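Local coordinates for protein putative histidinol-phosphate aminotransferase (Erwinia carotovora atroseptica, PDB 3LY1) that probably transfers amino groups between substrates as a pyridoxal-phosphate-dependent aminotransferase, perhaps of histidinol-phosphate type, at residues P69-S77 against M235-I244. Numbering follows the deposited sequence.
Sequences PSILLTAGS and MGRYVAGEKI. With PLP (pyridoxal-5'-phosphate), chain E.
Edge strand 71-74 of the large-domain sheet, which leads into the helix that grips the PLP phosphate, is flanked on its open edge by the loop 235-244, and the carboxylate of E242 takes up one backbone N-H of that edge. The N-H of L73 points almost straight at E242 OE2, with L73 N 2.8 Å from that oxygen and an N-H...O angle of 175°; the donor comes to the anti side, 20° out of the carboxylate plane. CG of E242 lies anti to its own carbonyl carbon and the chain runs extended beyond it, which carries the carboxylate along the strand edge. One water donates to both L73 O and G241 O and so bridges strand and loop; a second lies 2.9 Å from I71 O and near E242 OE1, though it has more acceptors nearby than protons to give. L72 turns its side chain toward the loop, its CG anti to the backbone N (chi1 -177°). There CD1 rests against E242 CG at 3.8 Å and faces V239 CG2, while CD2 meets M235 CB at 3.9 Å. Farther along, I244 packs its CG1 on L73 CB at 4.1 Å and lays CD1 against the T74 carbonyl. On the strand's other edge, L72 and T74 pair with A225 and G223 of strand 223-226; just before I244, K243 NZ hydrogen-bonds S78 OG of the second subunit. After the strand, A75 is the centre of an inverse gamma turn, and S77 N and OG both bond PLP O2P, the former at 2.7 Å. A phosphate held at the start of a helix that follows a sheet strand is typical of fold-type I PLP enzymes.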
ATOM      1  N   PRO A  69      -1.455 -20.015   1.295  1.00 14.03           N
ATOM      2  CA  PRO A  69      -2.735 -19.368   1.027  1.00 14.63           C
ATOM      3  C   PRO A  69      -3.470 -18.780   2.255  1.00 13.60           C
ATOM      4  O   PRO A  69      -4.510 -18.139   2.072  1.00 15.17           O
ATOM      5  CB  PRO A  69      -3.563 -20.496   0.394  1.00 14.46           C
ATOM      6  CG  PRO A  69      -2.535 -21.386  -0.250  1.00 15.24           C
ATOM      7  CD  PRO A  69      -1.429 -21.392   0.770  1.00 15.46           C
ATOM      8  N   SER A  70      -2.948 -19.021   3.458  1.00 14.22           N
ATOM      9  CA  SER A  70      -3.451 -18.476   4.702  1.00 13.57           C
ATOM     10  C   SER A  70      -2.752 -17.168   5.120  1.00 13.66           C
ATOM     11  O   SER A  70      -3.022 -16.634   6.212  1.00 13.31           O
ATOM     12  CB  SER A  70      -3.325 -19.544   5.814  1.00 14.05           C
ATOM     13  OG  SER A  70      -4.459 -20.408   5.792  1.00 15.12           O
ATOM     14  N   ILE A  71      -1.858 -16.659   4.281  1.00 13.16           N
ATOM     15  CA  ILE A  71      -1.181 -15.370   4.510  1.00 13.43           C
ATOM     16  C   ILE A  71      -1.557 -14.354   3.414  1.00 13.27           C
ATOM     17  O   ILE A  71      -1.491 -14.664   2.228  1.00 12.15           O
ATOM     18  CB  ILE A  71       0.364 -15.540   4.558  1.00 13.05           C
ATOM     19  CG1 ILE A  71       0.752 -16.472   5.689  1.00 16.36           C
ATOM     20  CG2 ILE A  71       1.131 -14.160   4.738  1.00 13.22           C
ATOM     21  CD1 ILE A  71       0.167 -16.048   7.077  1.00 15.64           C
ATOM     22  N   LEU A  72      -1.943 -13.143   3.813  1.00 13.40           N
ATOM     23  CA  LEU A  72      -2.049 -11.998   2.901  1.00 13.26           C
ATOM     24  C   LEU A  72      -1.159 -10.879   3.363  1.00 13.39           C
ATOM     25  O   LEU A  72      -1.379 -10.328   4.451  1.00 12.11           O
ATOM     26  CB  LEU A  72      -3.480 -11.446   2.806  1.00 12.89           C
ATOM     27  CG  LEU A  72      -3.738 -10.301   1.824  1.00 14.65           C
ATOM     28  CD1 LEU A  72      -3.644 -10.769   0.375  1.00 15.08           C
ATOM     29  CD2 LEU A  72      -5.146  -9.745   2.067  1.00 16.28           C
ATOM     30  N   LEU A  73      -0.147 -10.550   2.555  1.00 14.09           N
ATOM     31  CA  LEU A  73       0.742  -9.438   2.841  1.00 14.06           C
ATOM     32  C   LEU A  73       0.090  -8.136   2.465  1.00 14.58           C
ATOM     33  O   LEU A  73      -0.577  -8.022   1.412  1.00 15.96           O
ATOM     34  CB  LEU A  73       2.079  -9.592   2.097  1.00 14.73           C
ATOM     35  CG  LEU A  73       3.193 -10.447   2.680  1.00 15.92           C
ATOM     36  CD1 LEU A  73       4.102 -10.852   1.518  1.00 16.10           C
ATOM     37  CD2 LEU A  73       3.957  -9.761   3.825  1.00 14.07           C
ATOM     38  N   THR A  74       0.261  -7.139   3.324  1.00 14.69           N
ATOM     39  CA  THR A  74      -0.418  -5.863   3.164  1.00 14.37           C
ATOM     40  C   THR A  74       0.558  -4.752   3.518  1.00 13.96           C
ATOM     41  O   THR A  74       1.650  -4.980   4.159  1.00 13.47           O
ATOM     42  CB  THR A  74      -1.744  -5.736   4.035  1.00 13.98           C
ATOM     43  OG1 THR A  74      -1.427  -5.799   5.432  1.00 15.56           O
ATOM     44  CG2 THR A  74      -2.839  -6.850   3.702  1.00 12.66           C
ATOM     45  N   ALA A  75       0.231  -3.557   3.053  1.00 14.47           N
ATOM     46  CA  ALA A  75       1.099  -2.383   3.319  1.00 15.07           C
ATOM     47  C   ALA A  75       0.756  -1.813   4.681  1.00 14.63           C
ATOM     48  O   ALA A  75      -0.095  -0.926   4.820  1.00 17.26           O
ATOM     49  CB  ALA A  75       0.996  -1.331   2.201  1.00 15.11           C
ATOM     50  N   GLY A  76       1.377  -2.402   5.698  1.00 15.44           N
ATOM     51  CA  GLY A  76       0.997  -2.241   7.098  1.00 14.36           C
ATOM     52  C   GLY A  76      -0.299  -2.958   7.417  1.00 15.76           C
ATOM     53  O   GLY A  76      -1.037  -3.329   6.518  1.00 16.10           O
ATOM     54  N   SER A  77      -0.608  -3.122   8.702  1.00 15.07           N
ATOM     55  CA  SER A  77      -1.863  -3.714   9.069  1.00 14.98           C
ATOM     56  C   SER A  77      -3.032  -2.728   8.864  1.00 15.38           C
ATOM     57  O   SER A  77      -4.209  -3.150   8.893  1.00 15.26           O
ATOM     58  CB  SER A  77      -1.780  -4.272  10.505  1.00 16.18           C
ATOM     59  OG  SER A  77      -1.606  -3.239  11.462  1.00 16.59           O
HETATM   60  N   MSE A 235     -10.434 -11.442   1.310  1.00 15.65           N
HETATM   61  CA  MSE A 235      -9.729 -10.196   1.673  1.00 14.84           C
HETATM   62  C   MSE A 235      -8.866  -9.690   0.542  1.00 14.45           C
HETATM   63  O   MSE A 235      -8.751  -8.486   0.344  1.00 15.18           O
HETATM   64  CB  MSE A 235      -8.863 -10.392   2.903  1.00 15.21           C
HETATM   65  CG  MSE A 235      -9.649 -10.522   4.136  1.00 14.91           C
HETATM   66 SE   MSE A 235      -8.443 -10.828   5.665  0.75 14.19          SE
HETATM   67  CE  MSE A 235      -7.351  -9.264   5.627  1.00 13.28           C
ATOM     68  N   GLY A 236      -8.313 -10.613  -0.238  1.00 13.29           N
ATOM     69  CA  GLY A 236      -7.422 -10.281  -1.309  1.00 13.66           C
ATOM     70  C   GLY A 236      -8.066  -9.587  -2.497  1.00 14.40           C
ATOM     71  O   GLY A 236      -7.364  -8.977  -3.297  1.00 13.95           O
ATOM     72  N   ARG A 237      -9.398  -9.674  -2.571  1.00 13.18           N
ATOM     73  CA  ARG A 237     -10.140  -8.977  -3.597  0.50 14.30           C
ATOM     74  C   ARG A 237     -10.223  -7.457  -3.308  1.00 13.99           C
ATOM     75  O   ARG A 237     -10.618  -6.697  -4.175  1.00 16.06           O
ATOM     76  CB  ARG A 237     -11.514  -9.645  -3.777  0.50 13.92           C
ATOM     77  CG  ARG A 237     -11.401 -11.073  -4.386  0.50 15.33           C
ATOM     78  CD  ARG A 237     -12.596 -12.003  -4.098  0.50 17.73           C
ATOM     79  NE  ARG A 237     -13.806 -11.602  -4.786  0.50 20.70           N
ATOM     80  CZ  ARG A 237     -14.119 -11.915  -6.041  0.50 22.31           C
ATOM     81  NH1 ARG A 237     -13.304 -12.652  -6.785  0.50 22.63           N
ATOM     82  NH2 ARG A 237     -15.259 -11.467  -6.555  0.50 21.62           N
ATOM     83  N   TYR A 238      -9.794  -7.024  -2.117  1.00 13.47           N
ATOM     84  CA  TYR A 238      -9.873  -5.628  -1.677  1.00 12.56           C
ATOM     85  C   TYR A 238      -8.533  -4.963  -1.464  1.00 12.89           C
ATOM     86  O   TYR A 238      -8.458  -3.864  -0.897  1.00 13.70           O
ATOM     87  CB  TYR A 238     -10.797  -5.501  -0.463  1.00 11.97           C
ATOM     88  CG  TYR A 238     -12.154  -6.003  -0.838  1.00 13.00           C
ATOM     89  CD1 TYR A 238     -13.034  -5.213  -1.557  1.00 14.32           C
ATOM     90  CD2 TYR A 238     -12.527  -7.299  -0.563  1.00 15.87           C
ATOM     91  CE1 TYR A 238     -14.264  -5.698  -1.963  1.00 15.92           C
ATOM     92  CE2 TYR A 238     -13.746  -7.784  -0.985  1.00 15.50           C
ATOM     93  CZ  TYR A 238     -14.593  -6.976  -1.674  1.00 17.05           C
ATOM     94  OH  TYR A 238     -15.805  -7.481  -2.065  1.00 20.18           O
ATOM     95  N   VAL A 239      -7.478  -5.606  -1.967  1.00 12.91           N
ATOM     96  CA  VAL A 239      -6.145  -4.997  -2.090  1.00 13.63           C
ATOM     97  C   VAL A 239      -5.697  -5.214  -3.541  1.00 13.68           C
ATOM     98  O   VAL A 239      -6.264  -6.061  -4.256  1.00 13.01           O
ATOM     99  CB  VAL A 239      -5.105  -5.581  -1.099  1.00 13.88           C
ATOM    100  CG1 VAL A 239      -5.524  -5.297   0.339  1.00 13.48           C
ATOM    101  CG2 VAL A 239      -4.884  -7.076  -1.343  1.00 14.47           C
ATOM    102  N   ALA A 240      -4.747  -4.402  -3.994  1.00 14.21           N
ATOM    103  CA  ALA A 240      -4.265  -4.477  -5.376  1.00 15.02           C
ATOM    104  C   ALA A 240      -3.050  -5.417  -5.403  1.00 15.47           C
ATOM    105  O   ALA A 240      -1.877  -5.029  -5.590  1.00 16.56           O
ATOM    106  CB  ALA A 240      -3.941  -3.081  -5.938  1.00 14.58           C
ATOM    107  N   GLY A 241      -3.353  -6.676  -5.178  1.00 15.73           N
ATOM    108  CA  GLY A 241      -2.348  -7.697  -5.083  1.00 15.43           C
ATOM    109  C   GLY A 241      -1.493  -7.538  -3.853  1.00 15.61           C
ATOM    110  O   GLY A 241      -1.819  -6.790  -2.919  1.00 15.19           O
ATOM    111  N   GLU A 242      -0.421  -8.311  -3.829  1.00 14.82           N
ATOM    112  CA  GLU A 242       0.573  -8.218  -2.783  1.00 15.32           C
ATOM    113  C   GLU A 242       1.816  -7.634  -3.438  1.00 16.08           C
ATOM    114  O   GLU A 242       2.599  -8.349  -4.058  1.00 17.77           O
ATOM    115  CB  GLU A 242       0.854  -9.600  -2.187  1.00 15.07           C
ATOM    116  CG  GLU A 242      -0.324 -10.167  -1.390  1.00 14.41           C
ATOM    117  CD  GLU A 242      -0.158 -11.627  -1.013  1.00 17.61           C
ATOM    118  OE1 GLU A 242      -0.369 -12.487  -1.913  1.00 18.96           O
ATOM    119  OE2 GLU A 242       0.210 -11.912   0.162  1.00 17.46           O
ATOM    120  N   LYS A 243       1.987  -6.322  -3.286  1.00 16.03           N
ATOM    121  CA  LYS A 243       3.000  -5.570  -4.016  1.00 16.36           C
ATOM    122  C   LYS A 243       3.694  -4.638  -3.016  1.00 17.11           C
ATOM    123  O   LYS A 243       3.644  -3.405  -3.137  1.00 18.12           O
ATOM    124  CB  LYS A 243       2.359  -4.775  -5.156  1.00 15.03           C
ATOM    125  CG  LYS A 243       1.597  -5.636  -6.168  1.00 14.84           C
ATOM    126  CD  LYS A 243       1.014  -4.817  -7.267  1.00 17.17           C
ATOM    127  CE  LYS A 243       0.313  -5.691  -8.313  1.00 18.78           C
ATOM    128  NZ  LYS A 243      -0.143  -4.910  -9.469  1.00 20.36           N
ATOM    129  N   ILE A 244       4.325  -5.265  -2.039  1.00 16.61           N
ATOM    130  CA  ILE A 244       5.012  -4.599  -0.943  1.00 16.87           C
ATOM    131  C   ILE A 244       6.296  -4.011  -1.505  1.00 16.04           C
ATOM    132  O   ILE A 244       6.869  -4.526  -2.462  1.00 16.09           O
ATOM    133  CB  ILE A 244       5.269  -5.621   0.223  1.00 17.32           C
ATOM    134  CG1 ILE A 244       3.944  -6.274   0.652  1.00 17.90           C
ATOM    135  CG2 ILE A 244       5.812  -4.954   1.455  1.00 17.74           C
ATOM    136  CD1 ILE A 244       2.877  -5.246   1.087  1.00 18.29           C
TER
HETATM  137  N1  PLP E 500      -3.492  -1.762  14.765  1.00 22.27           N
HETATM  138  C2  PLP E 500      -3.241  -1.040  15.914  1.00 23.66           C
HETATM  139  C2A PLP E 500      -3.867  -1.500  17.207  1.00 21.62           C
HETATM  140  C3  PLP E 500      -2.447   0.103  15.824  1.00 23.38           C
HETATM  141  O3  PLP E 500      -2.215   0.824  16.951  1.00 23.50           O
HETATM  142  C4  PLP E 500      -1.917   0.497  14.575  1.00 29.17           C
HETATM  143  C4A PLP E 500      -0.952   1.651  14.481  1.00 33.61           C
HETATM  144  O4A PLP E 500      -1.310   2.684  15.023  1.00 41.58           O
HETATM  145  C5  PLP E 500      -2.193  -0.243  13.420  1.00 23.83           C
HETATM  146  C6  PLP E 500      -3.005  -1.371  13.550  1.00 22.61           C
HETATM  147  C5A PLP E 500      -1.665   0.143  12.055  1.00 26.61           C
HETATM  148  O4P PLP E 500      -0.230   0.135  11.944  1.00 24.18           O
HETATM  149  P   PLP E 500       0.490  -0.213  10.562  1.00 23.16           P
HETATM  150  O1P PLP E 500      -0.325   0.207   9.379  1.00 23.75           O
HETATM  151  O2P PLP E 500       0.671  -1.704  10.667  1.00 25.58           O
HETATM  152  O3P PLP E 500       1.799   0.545  10.702  1.00 27.13           O
HETATM  153  O   HOH W   1       1.463 -13.942   0.863  1.00 25.60           O
HETATM  154  O   HOH W   2      -2.344 -14.432  -0.556  1.00 32.16           O
HETATM  155  O   HOH W   3      -1.555  -6.014  -0.225  1.00 14.35           O